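Side-chain contact in DNA mismatch repair protein MUTS (Thermus aquaticus, PDB 1EWQ), which takes part in DNA mismatch repair, binding mismatched duplexes and hydrolysing ATP weakly: residues Q289-H294 / L524-V529. Numbering follows the deposited sequence.
Sequences QSWLRH and LAELDV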
ATOM      1  N   GLN C 289      -3.179  11.949 -24.034  1.00 21.98           N
ATOM      2  CA  GLN C 289      -2.826  10.577 -23.729  1.00 22.49           C
ATOM      3  C   GLN C 289      -3.153   9.679 -24.918  1.00 22.48           C
ATOM      4  O   GLN C 289      -2.419   8.742 -25.225  1.00 21.93           O
ATOM      5  CB  GLN C 289      -3.561  10.091 -22.479  1.00 23.07           C
ATOM      6  CG  GLN C 289      -3.192   8.665 -22.121  1.00 25.26           C
ATOM      7  CD  GLN C 289      -3.515   8.309 -20.683  1.00 26.38           C
ATOM      8  OE1 GLN C 289      -4.615   8.566 -20.203  1.00 27.06           O
ATOM      9  NE2 GLN C 289      -2.555   7.699 -19.993  1.00 26.97           N
ATOM     10  N   SER C 290      -4.251   9.991 -25.595  1.00 22.93           N
ATOM     11  CA  SER C 290      -4.679   9.217 -26.751  1.00 23.98           C
ATOM     12  C   SER C 290      -3.656   9.320 -27.882  1.00 24.38           C
ATOM     13  O   SER C 290      -3.390   8.338 -28.590  1.00 24.49           O
ATOM     14  CB  SER C 290      -6.033   9.720 -27.232  1.00 24.26           C
ATOM     15  OG  SER C 290      -6.536   8.885 -28.254  1.00 26.60           O
ATOM     16  N   TRP C 291      -3.084  10.516 -28.041  1.00 24.53           N
ATOM     17  CA  TRP C 291      -2.084  10.774 -29.073  1.00 24.70           C
ATOM     18  C   TRP C 291      -0.800  10.027 -28.734  1.00 24.78           C
ATOM     19  O   TRP C 291      -0.165   9.453 -29.609  1.00 24.82           O
ATOM     20  CB  TRP C 291      -1.806  12.279 -29.199  1.00 24.26           C
ATOM     21  CG  TRP C 291      -2.924  13.059 -29.871  1.00 24.71           C
ATOM     22  CD1 TRP C 291      -4.145  12.580 -30.260  1.00 24.55           C
ATOM     23  CD2 TRP C 291      -2.906  14.447 -30.228  1.00 24.44           C
ATOM     24  NE1 TRP C 291      -4.887  13.584 -30.837  1.00 24.65           N
ATOM     25  CE2 TRP C 291      -4.151  14.740 -30.829  1.00 24.76           C
ATOM     26  CE3 TRP C 291      -1.954  15.473 -30.098  1.00 24.70           C
ATOM     27  CZ2 TRP C 291      -4.474  16.018 -31.301  1.00 24.50           C
ATOM     28  CZ3 TRP C 291      -2.274  16.747 -30.571  1.00 24.40           C
ATOM     29  CH2 TRP C 291      -3.526  17.005 -31.164  1.00 24.66           C
ATOM     30  N   LEU C 292      -0.415  10.042 -27.464  1.00 24.84           N
ATOM     31  CA  LEU C 292       0.784   9.323 -27.046  1.00 25.13           C
ATOM     32  C   LEU C 292       0.575   7.807 -27.182  1.00 24.92           C
ATOM     33  O   LEU C 292       1.501   7.081 -27.526  1.00 24.65           O
ATOM     34  CB  LEU C 292       1.141   9.672 -25.596  1.00 25.18           C
ATOM     35  CG  LEU C 292       1.894  10.986 -25.358  1.00 25.86           C
ATOM     36  CD1 LEU C 292       1.936  11.284 -23.862  1.00 26.15           C
ATOM     37  CD2 LEU C 292       3.310  10.888 -25.916  1.00 25.55           C
ATOM     38  N   ARG C 293      -0.641   7.336 -26.914  1.00 24.92           N
ATOM     39  CA  ARG C 293      -0.939   5.902 -27.013  1.00 25.20           C
ATOM     40  C   ARG C 293      -0.708   5.404 -28.451  1.00 24.62           C
ATOM     41  O   ARG C 293      -0.190   4.310 -28.666  1.00 24.59           O
ATOM     42  CB  ARG C 293      -2.405   5.622 -26.616  1.00 26.34           C
ATOM     43  CG  ARG C 293      -2.620   4.309 -25.880  1.00 28.24           C
ATOM     44  CD  ARG C 293      -4.055   3.787 -25.981  1.00 29.51           C
ATOM     45  NE  ARG C 293      -5.080   4.778 -25.654  1.00 30.61           N
ATOM     46  CZ  ARG C 293      -5.141   5.443 -24.510  1.00 31.05           C
ATOM     47  NH1 ARG C 293      -4.223   5.228 -23.578  1.00 32.14           N
ATOM     48  NH2 ARG C 293      -6.131   6.298 -24.291  1.00 31.10           N
ATOM     49  N   HIS C 294      -1.103   6.218 -29.427  1.00 24.29           N
ATOM     50  CA  HIS C 294      -0.959   5.867 -30.841  1.00 23.12           C
ATOM     51  C   HIS C 294      -0.349   6.994 -31.671  1.00 23.16           C
ATOM     52  O   HIS C 294      -1.076   7.781 -32.279  1.00 22.33           O
ATOM     53  CB  HIS C 294      -2.327   5.514 -31.433  1.00 22.74           C
ATOM     54  CG  HIS C 294      -2.956   4.301 -30.824  1.00 22.49           C
ATOM     55  ND1 HIS C 294      -2.719   3.026 -31.289  1.00 23.02           N
ATOM     56  CD2 HIS C 294      -3.785   4.168 -29.768  1.00 22.20           C
ATOM     57  CE1 HIS C 294      -3.375   2.157 -30.542  1.00 22.80           C
ATOM     58  NE2 HIS C 294      -4.030   2.827 -29.611  1.00 23.01           N
ATOM     59  N   LEU C 524     -12.174  22.434 -27.821  1.00 28.05           N
ATOM     60  CA  LEU C 524     -11.374  22.971 -26.729  1.00 27.44           C
ATOM     61  C   LEU C 524     -10.336  21.985 -26.222  1.00 27.14           C
ATOM     62  O   LEU C 524      -9.275  22.392 -25.742  1.00 26.87           O
ATOM     63  CB  LEU C 524     -12.286  23.429 -25.594  1.00 27.22           C
ATOM     64  CG  LEU C 524     -13.219  24.549 -26.054  1.00 27.66           C
ATOM     65  CD1 LEU C 524     -14.108  25.010 -24.904  1.00 27.09           C
ATOM     66  CD2 LEU C 524     -12.383  25.709 -26.600  1.00 27.24           C
ATOM     67  N   ALA C 525     -10.632  20.695 -26.323  1.00 26.83           N
ATOM     68  CA  ALA C 525      -9.675  19.684 -25.880  1.00 26.88           C
ATOM     69  C   ALA C 525      -8.442  19.787 -26.781  1.00 27.07           C
ATOM     70  O   ALA C 525      -7.304  19.794 -26.311  1.00 26.89           O
ATOM     71  CB  ALA C 525     -10.283  18.282 -25.981  1.00 26.37           C
ATOM     72  N   GLU C 526      -8.679  19.877 -28.083  1.00 26.99           N
ATOM     73  CA  GLU C 526      -7.578  19.978 -29.029  1.00 28.08           C
ATOM     74  C   GLU C 526      -6.748  21.236 -28.785  1.00 27.76           C
ATOM     75  O   GLU C 526      -5.523  21.177 -28.706  1.00 27.41           O
ATOM     76  CB  GLU C 526      -8.111  19.970 -30.464  1.00 28.88           C
ATOM     77  CG  GLU C 526      -7.437  18.929 -31.331  1.00 30.73           C
ATOM     78  CD  GLU C 526      -7.949  18.921 -32.752  1.00 31.72           C
ATOM     79  OE1 GLU C 526      -9.164  18.689 -32.954  1.00 32.31           O
ATOM     80  OE2 GLU C 526      -7.127  19.147 -33.664  1.00 32.79           O
ATOM     81  N   LEU C 527      -7.419  22.374 -28.654  1.00 27.68           N
ATOM     82  CA  LEU C 527      -6.726  23.633 -28.413  1.00 27.72           C
ATOM     83  C   LEU C 527      -5.979  23.572 -27.086  1.00 27.18           C
ATOM     84  O   LEU C 527      -4.915  24.164 -26.946  1.00 27.14           O
ATOM     85  CB  LEU C 527      -7.728  24.788 -28.399  1.00 28.79           C
ATOM     86  CG  LEU C 527      -8.514  24.902 -29.703  1.00 29.67           C
ATOM     87  CD1 LEU C 527      -9.675  25.854 -29.528  1.00 30.48           C
ATOM     88  CD2 LEU C 527      -7.576  25.372 -30.818  1.00 30.63           C
ATOM     89  N   ASP C 528      -6.548  22.858 -26.114  1.00 26.40           N
ATOM     90  CA  ASP C 528      -5.917  22.709 -24.803  1.00 25.36           C
ATOM     91  C   ASP C 528      -4.570  22.002 -25.003  1.00 25.19           C
ATOM     92  O   ASP C 528      -3.554  22.413 -24.425  1.00 25.36           O
ATOM     93  CB  ASP C 528      -6.843  21.904 -23.866  1.00 24.72           C
ATOM     94  CG  ASP C 528      -6.277  21.729 -22.442  1.00 24.55           C
ATOM     95  OD1 ASP C 528      -5.462  22.567 -21.991  1.00 24.07           O
ATOM     96  OD2 ASP C 528      -6.674  20.752 -21.759  1.00 23.79           O
ATOM     97  N   VAL C 529      -4.558  20.971 -25.846  1.00 24.41           N
ATOM     98  CA  VAL C 529      -3.341  20.210 -26.118  1.00 23.99           C
ATOM     99  C   VAL C 529      -2.264  21.011 -26.859  1.00 23.92           C
ATOM    100  O   VAL C 529      -1.098  21.011 -26.467  1.00 23.63           O
ATOM    101  CB  VAL C 529      -3.669  18.930 -26.901  1.00 23.69           C
ATOM    102  CG1 VAL C 529      -2.390  18.260 -27.379  1.00 23.96           C
ATOM    103  CG2 VAL C 529      -4.442  17.957 -25.987  1.00 23.83           C
TER
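The six-membered ring of Trp291 meets helix 514-540 obliquely, with Val529 touching it at CZ3 and CE3 and Glu526 at CZ2. Both segments belong to the helical MutS domain III, and this is helix-to-helix packing in which a single indole, reaching out from near the C-terminal end of helix 282-293, makes all the contact between residues 289-294 and 524-529. The closest approach is apolar: Trp291 CZ3 lies 3.5 Å from Val529 CG1, and the same methyl also sits 3.9 Å from Trp291 CE3 as the two side chains pass at a slant. In Val529 the touching branch, CG1, stands anti to the backbone N (chi1 171°), which places it, rather than CG2, against the Trp291 ring. Glu526 crosses the indole at about a right angle and offers a methylene, not its charge; the ring and carboxylate planes are 69° apart. Its acid end is engaged within its own helix, where OE2 hydrogen-bonds the hydroxyl of Tyr530, one turn on. Trp291 also makes a cation-pi contact with Arg305, and Val529 packs against Leu287 and Leu288, so the same two helices meet at more than the indole. With an alanine at Trp291, the Val529 methyl and the Glu526 methylene would probably lose their cover from this segment, and Arg305 its aromatic partner. The looser of the two touches is between Trp291 CZ2 and Glu526 CG, 4.2 Å apart.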